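Local coordinates for conserved uncharacterized archaeal protein (Methanococcus maripaludis S2, PDB 2QZG) that is of unknown function but folds into a compact four-helix unit and pairs with a second copy of itself, at residues Ser20-Glu25 against Trp83-Glu88; Arg34-Ala39 against Pro72-His77; His48-Glu51 against Val56-Ala59. One frame throughout, in Å; residues are numbered along the deposited sequence.

Overall arrangement
Read from the N terminus, the chain is a succession of four helices, 12-27, 34-46, 54-68 and 76-90, and the three contacts close loops set one within another, none crossing. Contact 1 closes the widest, bringing the first helix back against the last near the centre of the chain. Within that span contact 2 joins the start of helix 34-46 to the segment leading into helix 76-90, with the centres of contacts 1 and 2 about 13 Å apart. Innermost is contact 3, which fastens the loop after helix 34-46 to helix 54-68 at the surface, across the chain's centre from contact 2. Contacts 1 and 3 touch where Ser20 packs on His48.

Contact 1: Ser20-Glu25 against Trp83-Glu88; sequences SSMLEE and WGIVSE
On the helix that sends Ile85 against Met22 and Leu23, the carbonyl oxygen of Trp83 is gripped from two sides. The amide N of Ser87 donates to Trp83 O at 2.9 Å, and the hydroxyl OG of Ser87 reaches the same Trp83 O at 2.7 Å from the other face of the carbonyl, lying 38° out of its plane. The serine hydroxyl is thus tied back to its own helix, one turn behind. Across the interface there is no hydrogen bond. Ile85 does the work instead: with CG1 set beside the backbone N (chi1 -63°), its CG1 meets Met22 CB at 3.8 Å, and its terminal CD1 lies 3.8 Å from Leu23 CD2. The second branch is used as well, Ile85 CG2 resting 4.0 Å from Leu23 CG. Met22 is a selenomethionine, and its modelled methyl sits doubtfully close to the Glu88 carboxylate. The two short helical segments run nearly antiparallel (157°) with axes 10.1 Å apart, joining the first and last helices of the four-helix fold. Leu65 of helix 54-68 touches both Leu23 and Ile85. Beyond them, Trp83 NE1 bonds to Thr91 OG1 of the second subunit. Apolar contacts of Ile85 with Met22 and Leu23 therefore carry the cohesion here, while Glu88 OE1 is buried with no partner in the model, which, if its doubtful placement beside the Met22 methyl holds, may carry a desolvation cost.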
ATOM      1  N   SER C  20     -11.079  -2.655  -0.050  1.00 42.04           N
ATOM      2  CA  SER C  20     -12.090  -3.494  -0.703  1.00 42.80           C
ATOM      3  C   SER C  20     -12.065  -3.346  -2.231  1.00 43.31           C
ATOM      4  O   SER C  20     -12.174  -4.329  -2.975  1.00 41.90           O
ATOM      5  CB  SER C  20     -13.508  -3.146  -0.198  1.00 43.78           C
ATOM      6  OG  SER C  20     -13.531  -3.108   1.229  1.00 48.00           O
ATOM      7  N   SER C  21     -11.959  -2.097  -2.678  1.00 43.61           N
ATOM      8  CA  SER C  21     -11.819  -1.769  -4.081  1.00 44.56           C
ATOM      9  C   SER C  21     -10.570  -2.423  -4.702  1.00 45.06           C
ATOM     10  O   SER C  21     -10.630  -2.980  -5.802  1.00 44.52           O
ATOM     11  CB  SER C  21     -11.768  -0.252  -4.228  1.00 44.58           C
ATOM     12  OG  SER C  21     -10.895   0.121  -5.275  1.00 47.61           O
HETATM   13  N   MSE C  22      -9.442  -2.360  -4.000  1.00 44.91           N
HETATM   14  CA  MSE C  22      -8.221  -2.986  -4.502  1.00 47.11           C
HETATM   15  C   MSE C  22      -8.371  -4.499  -4.592  1.00 45.05           C
HETATM   16  O   MSE C  22      -7.944  -5.112  -5.569  1.00 44.15           O
HETATM   17  CB  MSE C  22      -7.016  -2.609  -3.649  1.00 46.05           C
HETATM   18  CG  MSE C  22      -6.411  -1.297  -4.007  1.00 48.17           C
HETATM   19 SE   MSE C  22      -5.035  -0.881  -2.669  1.00 56.59          SE
HETATM   20  CE  MSE C  22      -6.216  -0.325  -1.272  1.00 49.68           C
ATOM     21  N   LEU C  23      -9.000  -5.092  -3.578  1.00 44.73           N
ATOM     22  CA  LEU C  23      -9.327  -6.516  -3.596  1.00 44.42           C
ATOM     23  C   LEU C  23     -10.255  -6.884  -4.753  1.00 45.17           C
ATOM     24  O   LEU C  23     -10.063  -7.905  -5.412  1.00 45.69           O
ATOM     25  CB  LEU C  23      -9.921  -6.945  -2.249  1.00 44.64           C
ATOM     26  CG  LEU C  23      -8.912  -7.137  -1.107  1.00 43.19           C
ATOM     27  CD1 LEU C  23      -9.631  -7.237   0.239  1.00 41.88           C
ATOM     28  CD2 LEU C  23      -8.060  -8.361  -1.355  1.00 41.70           C
ATOM     29  N   GLU C  24     -11.254  -6.052  -5.009  1.00 45.32           N
ATOM     30  CA  GLU C  24     -12.197  -6.301  -6.111  1.00 45.99           C
ATOM     31  C   GLU C  24     -11.514  -6.304  -7.474  1.00 45.75           C
ATOM     32  O   GLU C  24     -11.951  -7.010  -8.390  1.00 45.86           O
ATOM     33  CB  GLU C  24     -13.360  -5.307  -6.070  1.00 45.76           C
ATOM     34  CG  GLU C  24     -14.576  -5.662  -6.956  1.00 47.78           C
ATOM     35  CD  GLU C  24     -15.108  -7.088  -6.754  1.00 50.85           C
ATOM     36  OE1 GLU C  24     -15.192  -7.556  -5.589  1.00 53.27           O
ATOM     37  OE2 GLU C  24     -15.439  -7.747  -7.767  1.00 48.86           O
ATOM     38  N   GLU C  25     -10.440  -5.529  -7.593  1.00 45.90           N
ATOM     39  CA  GLU C  25      -9.638  -5.458  -8.810  1.00 46.82           C
ATOM     40  C   GLU C  25      -9.061  -6.835  -9.172  1.00 46.40           C
ATOM     41  O   GLU C  25      -9.183  -7.287 -10.313  1.00 46.63           O
ATOM     42  CB  GLU C  25      -8.530  -4.405  -8.656  1.00 46.54           C
ATOM     43  CG  GLU C  25      -7.854  -3.967  -9.964  1.00 48.17           C
ATOM     44  CD  GLU C  25      -6.927  -2.760  -9.776  1.00 48.53           C
ATOM     45  OE1 GLU C  25      -6.690  -2.354  -8.618  1.00 51.26           O
ATOM     46  OE2 GLU C  25      -6.438  -2.212 -10.789  1.00 50.72           O
ATOM     47  N   TRP C  83       0.718  -7.310  -1.860  1.00 37.76           N
ATOM     48  CA  TRP C  83       1.660  -6.653  -0.947  1.00 37.16           C
ATOM     49  C   TRP C  83       1.125  -5.274  -0.503  1.00 37.45           C
ATOM     50  O   TRP C  83       1.085  -4.977   0.687  1.00 36.60           O
ATOM     51  CB  TRP C  83       3.066  -6.566  -1.551  1.00 36.64           C
ATOM     52  CG  TRP C  83       4.017  -5.670  -0.759  1.00 37.32           C
ATOM     53  CD1 TRP C  83       4.330  -5.778   0.567  1.00 36.81           C
ATOM     54  CD2 TRP C  83       4.750  -4.547  -1.253  1.00 36.43           C
ATOM     55  NE1 TRP C  83       5.226  -4.789   0.928  1.00 36.32           N
ATOM     56  CE2 TRP C  83       5.502  -4.027  -0.176  1.00 36.34           C
ATOM     57  CE3 TRP C  83       4.862  -3.939  -2.509  1.00 38.41           C
ATOM     58  CZ2 TRP C  83       6.339  -2.917  -0.312  1.00 36.83           C
ATOM     59  CZ3 TRP C  83       5.714  -2.841  -2.645  1.00 35.44           C
ATOM     60  CH2 TRP C  83       6.442  -2.352  -1.557  1.00 37.16           C
ATOM     61  N   GLY C  84       0.613  -4.490  -1.454  1.00 37.75           N
ATOM     62  CA  GLY C  84      -0.017  -3.221  -1.136  1.00 38.03           C
ATOM     63  C   GLY C  84      -1.264  -3.299  -0.261  1.00 38.51           C
ATOM     64  O   GLY C  84      -1.399  -2.494   0.653  1.00 38.68           O
ATOM     65  N   ILE C  85      -2.175  -4.237  -0.557  1.00 37.13           N
ATOM     66  CA  ILE C  85      -3.366  -4.487   0.246  1.00 37.62           C
ATOM     67  C   ILE C  85      -2.991  -4.980   1.658  1.00 37.64           C
ATOM     68  O   ILE C  85      -3.554  -4.512   2.642  1.00 37.56           O
ATOM     69  CB  ILE C  85      -4.308  -5.537  -0.433  1.00 37.39           C
ATOM     70  CG1 ILE C  85      -4.831  -5.026  -1.783  1.00 38.58           C
ATOM     71  CG2 ILE C  85      -5.445  -5.937   0.513  1.00 39.29           C
ATOM     72  CD1 ILE C  85      -5.330  -6.147  -2.733  1.00 38.85           C
ATOM     73  N   VAL C  86      -2.049  -5.920   1.764  1.00 37.20           N
ATOM     74  CA  VAL C  86      -1.624  -6.415   3.094  1.00 37.78           C
ATOM     75  C   VAL C  86      -1.017  -5.282   3.920  1.00 38.70           C
ATOM     76  O   VAL C  86      -1.364  -5.107   5.091  1.00 38.99           O
ATOM     77  CB  VAL C  86      -0.651  -7.615   2.983  1.00 38.80           C
ATOM     78  CG1 VAL C  86       0.051  -7.927   4.346  1.00 38.91           C
ATOM     79  CG2 VAL C  86      -1.413  -8.847   2.466  1.00 38.61           C
ATOM     80  N   SER C  87      -0.124  -4.507   3.294  1.00 37.82           N
ATOM     81  CA  SER C  87       0.511  -3.350   3.939  1.00 38.00           C
ATOM     82  C   SER C  87      -0.528  -2.399   4.527  1.00 37.55           C
ATOM     83  O   SER C  87      -0.395  -1.933   5.643  1.00 37.16           O
ATOM     84  CB  SER C  87       1.360  -2.597   2.922  1.00 37.05           C
ATOM     85  OG  SER C  87       2.365  -3.458   2.448  1.00 38.21           O
ATOM     86  N   GLU C  88      -1.535  -2.089   3.729  1.00 38.00           N
ATOM     87  CA  GLU C  88      -2.621  -1.221   4.163  1.00 38.17           C
ATOM     88  C   GLU C  88      -3.480  -1.852   5.254  1.00 38.47           C
ATOM     89  O   GLU C  88      -3.802  -1.175   6.231  1.00 38.10           O
ATOM     90  CB  GLU C  88      -3.468  -0.819   2.980  1.00 37.77           C
ATOM     91  CG  GLU C  88      -2.743   0.071   1.974  1.00 39.04           C
ATOM     92  CD  GLU C  88      -3.561   0.233   0.705  1.00 44.47           C
ATOM     93  OE1 GLU C  88      -4.731  -0.161   0.736  1.00 43.36           O
ATOM     94  OE2 GLU C  88      -3.060   0.753  -0.312  1.00 44.97           O
TER

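Contact 2: Arg34-Ala39 against Pro72-His77; sequences RNIRAA and PNMPIH
Ile36 and Met74 meet through apolar atoms alone, the isoleucine's methyls against the start and the far methyl of the selenomethionine. The delta methyl of Ile36 does most of the touching: CD1 lies 3.6 Å from Met74 CG and 3.8 Å from Met74 CB, over the first part of the selenomethionine chain. The other branch is used further along, Ile36 CG2 standing 4.0 Å from Met74 CE. Two contacts on one side chain are possible because Met74 leaves its backbone with CG turned roughly opposite the amide N (chi1 -154°) and then bends about the CG-SE bond (chi3 -83°), which brings the methyl back to the isoleucine. Met74 stands just ahead of Pro75, the N-cap residue of helix 76-90, so the pair joins the first turn of helix 34-46 to the lead-in of the last helix in this four-helix fold. Asn73 comes less near, its carbonyl carbon C being 4.4 Å from Ile36 CD1. Ile68, at the end of helix 54-68, touches both Ile36 and Met74, and Ile82 of helix 76-90 lies against Met74, so three helices share the cluster. Further out, Asn35 ND2 donates to Asp71 OD2 just before the 72-77 segment, and His77 NE2 is hydrogen-bonded to Asp29 OD2 in the loop after helix 12-27.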
ATOM      1  N   ARG C  34      -8.208 -18.864 -10.646  1.00 49.28           N
ATOM      2  CA  ARG C  34      -9.475 -18.740  -9.959  1.00 49.39           C
ATOM      3  C   ARG C  34      -9.337 -18.887  -8.444  1.00 48.72           C
ATOM      4  O   ARG C  34     -10.054 -18.231  -7.709  1.00 49.01           O
ATOM      5  CB  ARG C  34     -10.518 -19.707 -10.556  1.00 50.26           C
ATOM      6  CG  ARG C  34     -10.874 -19.327 -11.978  1.00 52.20           C
ATOM      7  CD  ARG C  34     -12.063 -20.035 -12.506  1.00 57.94           C
ATOM      8  NE  ARG C  34     -13.302 -19.341 -12.187  1.00 62.86           N
ATOM      9  CZ  ARG C  34     -13.946 -18.531 -13.019  1.00 63.17           C
ATOM     10  NH1 ARG C  34     -13.477 -18.301 -14.244  1.00 62.75           N
ATOM     11  NH2 ARG C  34     -15.057 -17.947 -12.610  1.00 64.32           N
ATOM     12  N   ASN C  35      -8.412 -19.720  -7.977  1.00 47.83           N
ATOM     13  CA  ASN C  35      -8.218 -19.887  -6.536  1.00 47.65           C
ATOM     14  C   ASN C  35      -7.677 -18.624  -5.828  1.00 47.38           C
ATOM     15  O   ASN C  35      -7.969 -18.382  -4.664  1.00 47.01           O
ATOM     16  CB  ASN C  35      -7.344 -21.104  -6.230  1.00 47.47           C
ATOM     17  CG  ASN C  35      -5.897 -20.899  -6.621  1.00 47.59           C
ATOM     18  OD1 ASN C  35      -5.593 -20.565  -7.768  1.00 45.86           O
ATOM     19  ND2 ASN C  35      -4.990 -21.097  -5.662  1.00 46.22           N
ATOM     20  N   ILE C  36      -6.918 -17.816  -6.553  1.00 47.25           N
ATOM     21  CA  ILE C  36      -6.318 -16.607  -5.993  1.00 47.37           C
ATOM     22  C   ILE C  36      -7.335 -15.459  -6.013  1.00 47.02           C
ATOM     23  O   ILE C  36      -7.415 -14.668  -5.069  1.00 47.83           O
ATOM     24  CB  ILE C  36      -5.014 -16.222  -6.726  1.00 46.94           C
ATOM     25  CG1 ILE C  36      -3.937 -17.272  -6.470  1.00 48.52           C
ATOM     26  CG2 ILE C  36      -4.520 -14.838  -6.283  1.00 48.23           C
ATOM     27  CD1 ILE C  36      -2.856 -17.340  -7.551  1.00 49.91           C
ATOM     28  N   ARG C  37      -8.068 -15.360  -7.108  1.00 46.47           N
ATOM     29  CA  ARG C  37      -9.252 -14.520  -7.207  1.00 46.34           C
ATOM     30  C   ARG C  37     -10.303 -14.828  -6.114  1.00 46.40           C
ATOM     31  O   ARG C  37     -10.920 -13.906  -5.566  1.00 45.78           O
ATOM     32  CB  ARG C  37      -9.883 -14.697  -8.591  1.00 46.34           C
ATOM     33  CG  ARG C  37      -8.985 -14.289  -9.768  1.00 44.42           C
ATOM     34  CD  ARG C  37      -9.609 -14.709 -11.124  1.00 47.60           C
ATOM     35  NE  ARG C  37     -10.862 -14.004 -11.373  1.00 51.11           N
ATOM     36  CZ  ARG C  37     -11.686 -14.207 -12.400  1.00 50.91           C
ATOM     37  NH1 ARG C  37     -11.433 -15.120 -13.335  1.00 51.34           N
ATOM     38  NH2 ARG C  37     -12.783 -13.478 -12.483  1.00 50.02           N
ATOM     39  N   ALA C  38     -10.543 -16.117  -5.836  1.00 46.02           N
ATOM     40  CA  ALA C  38     -11.459 -16.507  -4.748  1.00 45.56           C
ATOM     41  C   ALA C  38     -10.913 -16.101  -3.373  1.00 45.65           C
ATOM     42  O   ALA C  38     -11.669 -15.618  -2.524  1.00 46.00           O
ATOM     43  CB  ALA C  38     -11.777 -17.995  -4.791  1.00 45.32           C
ATOM     44  N   ALA C  39      -9.601 -16.265  -3.175  1.00 44.96           N
ATOM     45  CA  ALA C  39      -8.925 -15.822  -1.950  1.00 44.65           C
ATOM     46  C   ALA C  39      -9.068 -14.317  -1.701  1.00 44.46           C
ATOM     47  O   ALA C  39      -9.234 -13.884  -0.553  1.00 43.81           O
ATOM     48  CB  ALA C  39      -7.451 -16.210  -1.963  1.00 44.63           C
ATOM     49  N   PRO C  72       2.433 -21.171  -6.115  1.00 45.65           N
ATOM     50  CA  PRO C  72       3.492 -20.976  -7.112  1.00 45.60           C
ATOM     51  C   PRO C  72       3.005 -20.347  -8.427  1.00 45.43           C
ATOM     52  O   PRO C  72       3.830 -19.835  -9.203  1.00 45.45           O
ATOM     53  CB  PRO C  72       4.018 -22.399  -7.353  1.00 45.25           C
ATOM     54  CG  PRO C  72       2.871 -23.288  -7.034  1.00 45.36           C
ATOM     55  CD  PRO C  72       2.101 -22.597  -5.926  1.00 45.88           C
ATOM     56  N   ASN C  73       1.687 -20.387  -8.663  1.00 44.95           N
ATOM     57  CA  ASN C  73       1.097 -19.886  -9.910  1.00 44.83           C
ATOM     58  C   ASN C  73       0.741 -18.407  -9.908  1.00 45.38           C
ATOM     59  O   ASN C  73       0.173 -17.881 -10.867  1.00 45.32           O
ATOM     60  CB  ASN C  73      -0.129 -20.712 -10.301  1.00 44.28           C
ATOM     61  CG  ASN C  73       0.153 -21.648 -11.466  1.00 43.70           C
ATOM     62  OD1 ASN C  73       1.299 -22.029 -11.713  1.00 40.80           O
ATOM     63  ND2 ASN C  73      -0.892 -22.000 -12.204  1.00 42.89           N
HETATM   64  N   MSE C  74       1.082 -17.717  -8.839  1.00 45.94           N
HETATM   65  CA  MSE C  74       0.665 -16.333  -8.773  1.00 47.76           C
HETATM   66  C   MSE C  74       1.451 -15.361  -9.645  1.00 45.49           C
HETATM   67  O   MSE C  74       2.688 -15.360  -9.622  1.00 44.92           O
HETATM   68  CB  MSE C  74       0.628 -15.841  -7.362  1.00 47.60           C
HETATM   69  CG  MSE C  74      -0.364 -14.726  -7.286  1.00 50.55           C
HETATM   70 SE   MSE C  74      -0.010 -13.830  -5.750  1.00 56.18          SE
HETATM   71  CE  MSE C  74      -0.973 -14.978  -4.507  1.00 50.30           C
ATOM     72  N   PRO C  75       0.721 -14.533 -10.415  1.00 44.54           N
ATOM     73  CA  PRO C  75       1.327 -13.587 -11.347  1.00 43.64           C
ATOM     74  C   PRO C  75       2.045 -12.479 -10.606  1.00 43.14           C
ATOM     75  O   PRO C  75       1.623 -12.098  -9.516  1.00 42.05           O
ATOM     76  CB  PRO C  75       0.128 -13.007 -12.103  1.00 43.71           C
ATOM     77  CG  PRO C  75      -1.046 -13.943 -11.809  1.00 44.30           C
ATOM     78  CD  PRO C  75      -0.757 -14.478 -10.451  1.00 44.22           C
ATOM     79  N   ILE C  76       3.125 -11.975 -11.202  1.00 42.52           N
ATOM     80  CA  ILE C  76       3.929 -10.901 -10.606  1.00 42.39           C
ATOM     81  C   ILE C  76       3.068  -9.692 -10.217  1.00 42.09           C
ATOM     82  O   ILE C  76       3.137  -9.229  -9.067  1.00 41.91           O
ATOM     83  CB  ILE C  76       5.133 -10.488 -11.514  1.00 42.11           C
ATOM     84  CG1 ILE C  76       6.089 -11.672 -11.674  1.00 42.53           C
ATOM     85  CG2 ILE C  76       5.850  -9.260 -10.930  1.00 42.86           C
ATOM     86  CD1 ILE C  76       7.363 -11.412 -12.518  1.00 42.65           C
ATOM     87  N   HIS C  77       2.229  -9.224 -11.153  1.00 41.62           N
ATOM     88  CA  HIS C  77       1.399  -8.042 -10.936  1.00 41.20           C
ATOM     89  C   HIS C  77       0.463  -8.209  -9.744  1.00 40.99           C
ATOM     90  O   HIS C  77       0.303  -7.302  -8.928  1.00 40.84           O
ATOM     91  CB  HIS C  77       0.644  -7.627 -12.219  1.00 41.71           C
ATOM     92  CG  HIS C  77      -0.562  -8.460 -12.542  1.00 42.25           C
ATOM     93  ND1 HIS C  77      -0.472  -9.718 -13.095  1.00 42.11           N
ATOM     94  CD2 HIS C  77      -1.891  -8.198 -12.428  1.00 42.92           C
ATOM     95  CE1 HIS C  77      -1.688 -10.205 -13.287  1.00 41.45           C
ATOM     96  NE2 HIS C  77      -2.567  -9.300 -12.902  1.00 41.88           N
TER

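Contact 3: His48-Glu51 against Val56-Ala59; sequences HNEE and VRSA
An inverse gamma turn centred on Asn49, in the loop between helices 34-46 and 54-68, offers its backbone carbonyl to Arg57 in the first half of the next helix. The contact is thus a local tie across a helix-loop-helix connection, at the surface of the fold. Arg57 NE donates to Asn49 O at 2.9 Å, but the bond is well bent, with an N-H...O angle of 134°. The donor stands 58° out of the carbonyl plane, above the peptide, while the oxygen lies at the edge of the guanidinium, near its plane. What delivers NE is a side chain stretched out from CG to NE (chi3 -156°), which also lays CD alongside the carbonyl, 3.4 Å from Asn49 O. Farther out, Arg57 NH2 comes within 3.9 Å of Glu50 CA. The Glu50 carboxylate is not in contact, its OE2 being 5.5 Å from Arg57 NH2, although the opposite charges may still attract weakly. Replacing Arg57 by a leucine would remove the NE-H, probably leaving the carbonyl of Asn49 without this mate and the turn freer to move against the helix. The loop has ties of its own: His48 ND1 bonds back to Lys44 O, and the amide of Glu51 makes a weak, long bond of the Asx-turn type to Asn49 OD1. The side-chain amide of Asn49 also uses its ND2, which donates to Glu51 OE2 at 3.3 Å, meeting the carboxylate on its anti side.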
ATOM      1  N   HIS C  48     -15.935  -7.378   6.156  1.00 52.08           N
ATOM      2  CA  HIS C  48     -17.297  -6.991   6.450  1.00 53.55           C
ATOM      3  C   HIS C  48     -17.976  -8.001   7.373  1.00 53.45           C
ATOM      4  O   HIS C  48     -19.197  -8.034   7.480  1.00 53.54           O
ATOM      5  CB  HIS C  48     -18.068  -6.814   5.134  1.00 54.61           C
ATOM      6  CG  HIS C  48     -17.488  -5.751   4.251  1.00 57.17           C
ATOM      7  ND1 HIS C  48     -16.407  -5.975   3.426  1.00 59.38           N
ATOM      8  CD2 HIS C  48     -17.814  -4.443   4.098  1.00 59.44           C
ATOM      9  CE1 HIS C  48     -16.104  -4.857   2.789  1.00 60.40           C
ATOM     10  NE2 HIS C  48     -16.940  -3.912   3.183  1.00 60.54           N
ATOM     11  N   ASN C  49     -17.182  -8.831   8.038  1.00 53.65           N
ATOM     12  CA  ASN C  49     -17.731  -9.736   9.029  1.00 54.23           C
ATOM     13  C   ASN C  49     -17.956  -8.947  10.306  1.00 54.45           C
ATOM     14  O   ASN C  49     -17.062  -8.862  11.145  1.00 54.52           O
ATOM     15  CB  ASN C  49     -16.815 -10.950   9.259  1.00 54.47           C
ATOM     16  CG  ASN C  49     -17.434 -11.986  10.196  1.00 54.70           C
ATOM     17  OD1 ASN C  49     -18.579 -11.849  10.610  1.00 55.39           O
ATOM     18  ND2 ASN C  49     -16.673 -13.023  10.531  1.00 54.97           N
ATOM     19  N   GLU C  50     -19.152  -8.363  10.433  1.00 55.07           N
ATOM     20  CA  GLU C  50     -19.484  -7.427  11.532  1.00 55.90           C
ATOM     21  C   GLU C  50     -19.651  -8.129  12.886  1.00 55.29           C
ATOM     22  O   GLU C  50     -19.943  -7.508  13.925  1.00 55.27           O
ATOM     23  CB  GLU C  50     -20.716  -6.598  11.175  1.00 56.15           C
ATOM     24  CG  GLU C  50     -20.467  -5.523  10.103  1.00 57.37           C
ATOM     25  CD  GLU C  50     -21.592  -4.491  10.046  1.00 57.89           C
ATOM     26  OE1 GLU C  50     -22.753  -4.862  10.325  1.00 59.63           O
ATOM     27  OE2 GLU C  50     -21.317  -3.307   9.727  1.00 60.53           O
ATOM     28  N   GLU C  51     -19.449  -9.437  12.842  1.00 54.78           N
ATOM     29  CA  GLU C  51     -19.352 -10.296  14.006  1.00 54.30           C
ATOM     30  C   GLU C  51     -18.086  -9.988  14.816  1.00 53.79           C
ATOM     31  O   GLU C  51     -18.087 -10.103  16.047  1.00 53.50           O
ATOM     32  CB  GLU C  51     -19.297 -11.724  13.488  1.00 54.41           C
ATOM     33  CG  GLU C  51     -19.501 -12.831  14.476  1.00 55.30           C
ATOM     34  CD  GLU C  51     -19.319 -14.177  13.804  1.00 56.13           C
ATOM     35  OE1 GLU C  51     -20.185 -15.056  14.004  1.00 56.38           O
ATOM     36  OE2 GLU C  51     -18.320 -14.340  13.055  1.00 55.22           O
ATOM     37  N   VAL C  56      -9.328  -8.062  14.308  1.00 44.88           N
ATOM     38  CA  VAL C  56      -9.546  -9.472  13.941  1.00 44.80           C
ATOM     39  C   VAL C  56      -9.986  -9.650  12.473  1.00 44.91           C
ATOM     40  O   VAL C  56      -9.489 -10.542  11.789  1.00 44.95           O
ATOM     41  CB  VAL C  56     -10.497 -10.176  14.926  1.00 44.72           C
ATOM     42  CG1 VAL C  56     -10.732 -11.625  14.516  1.00 43.75           C
ATOM     43  CG2 VAL C  56      -9.917 -10.121  16.335  1.00 44.50           C
ATOM     44  N   ARG C  57     -10.870  -8.789  11.979  1.00 45.08           N
ATOM     45  CA  ARG C  57     -11.301  -8.865  10.577  1.00 45.52           C
ATOM     46  C   ARG C  57     -10.142  -8.593   9.599  1.00 45.55           C
ATOM     47  O   ARG C  57     -10.038  -9.236   8.539  1.00 46.24           O
ATOM     48  CB  ARG C  57     -12.378  -7.830  10.276  1.00 45.88           C
ATOM     49  CG  ARG C  57     -13.690  -7.935  11.001  1.00 47.62           C
ATOM     50  CD  ARG C  57     -14.508  -6.778  10.474  1.00 51.79           C
ATOM     51  NE  ARG C  57     -15.561  -6.341  11.369  1.00 56.39           N
ATOM     52  CZ  ARG C  57     -15.826  -5.064  11.632  1.00 59.57           C
ATOM     53  NH1 ARG C  57     -15.082  -4.099  11.096  1.00 60.70           N
ATOM     54  NH2 ARG C  57     -16.818  -4.753  12.457  1.00 60.64           N
ATOM     55  N   SER C  58      -9.315  -7.604   9.935  1.00 44.56           N
ATOM     56  CA  SER C  58      -8.134  -7.256   9.132  1.00 44.79           C
ATOM     57  C   SER C  58      -7.185  -8.434   9.052  1.00 43.46           C
ATOM     58  O   SER C  58      -6.714  -8.797   7.979  1.00 43.59           O
ATOM     59  CB  SER C  58      -7.394  -6.075   9.778  1.00 44.13           C
ATOM     60  OG  SER C  58      -8.264  -4.967   9.829  1.00 47.38           O
ATOM     61  N   ALA C  59      -6.913  -9.021  10.210  1.00 42.51           N
ATOM     62  CA  ALA C  59      -6.032 -10.171  10.338  1.00 41.88           C
ATOM     63  C   ALA C  59      -6.545 -11.376   9.564  1.00 42.25           C
ATOM     64  O   ALA C  59      -5.762 -12.107   8.966  1.00 42.66           O
ATOM     65  CB  ALA C  59      -5.889 -10.529  11.788  1.00 41.19           C
TER